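Photoreceptor-histidine kinase BphP (Stigmatella aurantiaca DW4/3-1, PDB 6BAF) probably senses red and far-red light through a bilin chromophore and passes the signal on as a histidine kinase of the phytochrome family. Local coordinates at residues 21-25 with 26-30. Residues are numbered along the deposited sequence; the frame is centred on the assembly and turned at random.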
# COMPACT_ATOMS: atom_id res chain seq x y z
N LEU A 21 -1.83 -24.72 11.68
CA LEU A 21 -2.34 -25.05 13.01
C LEU A 21 -3.81 -24.67 13.09
O LEU A 21 -4.23 -23.69 12.47
CB LEU A 21 -1.57 -24.30 14.09
CG LEU A 21 -0.05 -24.38 14.05
CD1 LEU A 21 0.49 -23.46 15.12
CD2 LEU A 21 0.44 -25.83 14.27
N VAL A 22 -4.61 -25.44 13.83
CA VAL A 22 -5.95 -25.00 14.22
C VAL A 22 -5.95 -24.79 15.73
O VAL A 22 -5.38 -25.59 16.48
CB VAL A 22 -7.04 -26.00 13.81
CG1 VAL A 22 -8.38 -25.52 14.30
CG2 VAL A 22 -7.06 -26.21 12.28
N LEU A 23 -6.55 -23.68 16.16
CA LEU A 23 -6.51 -23.18 17.53
C LEU A 23 -7.92 -23.11 18.11
O LEU A 23 -8.85 -22.61 17.45
CB LEU A 23 -5.90 -21.78 17.58
CG LEU A 23 -4.52 -21.57 16.95
CD1 LEU A 23 -4.17 -20.09 17.02
CD2 LEU A 23 -3.53 -22.33 17.71
N SER A 24 -8.08 -23.58 19.34
CA SER A 24 -9.41 -23.40 19.91
C SER A 24 -9.62 -21.95 20.33
O SER A 24 -8.66 -21.20 20.57
CB SER A 24 -9.62 -24.29 21.13
OG SER A 24 -8.78 -23.82 22.18
N GLU A 25 -10.87 -21.58 20.53
CA GLU A 25 -11.18 -20.24 21.00
C GLU A 25 -12.09 -20.38 22.20
O GLU A 25 -13.12 -21.04 22.10
CB GLU A 25 -11.88 -19.45 19.90
CG GLU A 25 -11.18 -19.56 18.54
CD GLU A 25 -11.94 -18.82 17.43
OE1 GLU A 25 -12.75 -19.48 16.71
OE2 GLU A 25 -11.75 -17.59 17.31
N PRO A 26 -11.78 -19.66 23.30
CA PRO A 26 -10.75 -18.61 23.39
C PRO A 26 -9.41 -19.09 23.84
O PRO A 26 -8.46 -18.30 23.97
CB PRO A 26 -11.32 -17.66 24.46
CG PRO A 26 -12.05 -18.60 25.39
CD PRO A 26 -12.73 -19.61 24.43
N GLY A 27 -9.30 -20.39 24.10
CA GLY A 27 -8.11 -20.81 24.81
C GLY A 27 -6.87 -20.98 23.97
O GLY A 27 -5.80 -21.15 24.55
N LEU A 28 -6.98 -21.03 22.63
CA LEU A 28 -5.81 -21.19 21.75
C LEU A 28 -5.08 -22.49 22.03
O LEU A 28 -3.84 -22.55 21.97
CB LEU A 28 -4.84 -20.00 21.85
CG LEU A 28 -5.52 -18.64 21.61
CD1 LEU A 28 -4.51 -17.50 21.79
CD2 LEU A 28 -6.26 -18.56 20.24
N VAL A 29 -5.84 -23.55 22.32
CA VAL A 29 -5.26 -24.90 22.34
C VAL A 29 -5.14 -25.41 20.92
O VAL A 29 -6.11 -25.31 20.14
CB VAL A 29 -6.15 -25.84 23.20
CG1 VAL A 29 -5.62 -27.28 23.13
CG2 VAL A 29 -6.24 -25.34 24.65
N LEU A 30 -4.00 -26.02 20.57
CA LEU A 30 -3.82 -26.57 19.22
C LEU A 30 -4.64 -27.84 19.12
O LEU A 30 -4.32 -28.85 19.77
CB LEU A 30 -2.36 -26.91 18.92
CG LEU A 30 -1.18 -25.96 19.13
CD1 LEU A 30 -0.01 -26.20 18.15
CD2 LEU A 30 -1.59 -24.56 19.17
O HOH W 1 -10.58 -22.97 24.13
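Leu-23 and Leu-30 face each other as an antiparallel non-hydrogen-bonded pair where strand 19-23 turns back into strand 30-34 of the PAS-fold sheet. The reversal runs through a cis peptide bond before Pro-26, the residue type that most readily adopts it, and through Leu-28, whose positive phi (60°) is uncommon for a residue other than glycine. Ser-24 closes this hairpin loop. Its N gives a hydrogen bond to Val-29 O (2.7 Å), which also receives a CA-H...O contact from Leu-23. Ser-24 O accepts from Leu-28 N (2.7 Å), the donor standing above the carbonyl plane with a bent N-H...O angle of 137°. With chi1 at 68°, Ser-24 OG is set between its own N and carbonyl carbon, where it accepts from Val-29 N at 3.0 Å; a water hydrogen-bonded to this OG takes the N-H of Gly-27. Without the hydroxyl, as with an alanine in this place, Val-29 N is likely to lose its acceptor and the water one of its holds. On the buried face, the Leu-23 and Leu-30 side chains lie side by side, CD2 against CD2 at a tight 3.3 Å. CD2 of Leu-28 meets Leu-23 CD1 (4.1 Å), and Leu-69 of helix 59-69 touches both leucines. Within the turn, Glu-25 OE2 forms a salt bridge with Arg-99. Thus one small hydroxyl takes one backbone N-H directly and another through water, while leucines fasten the loop to the domain core.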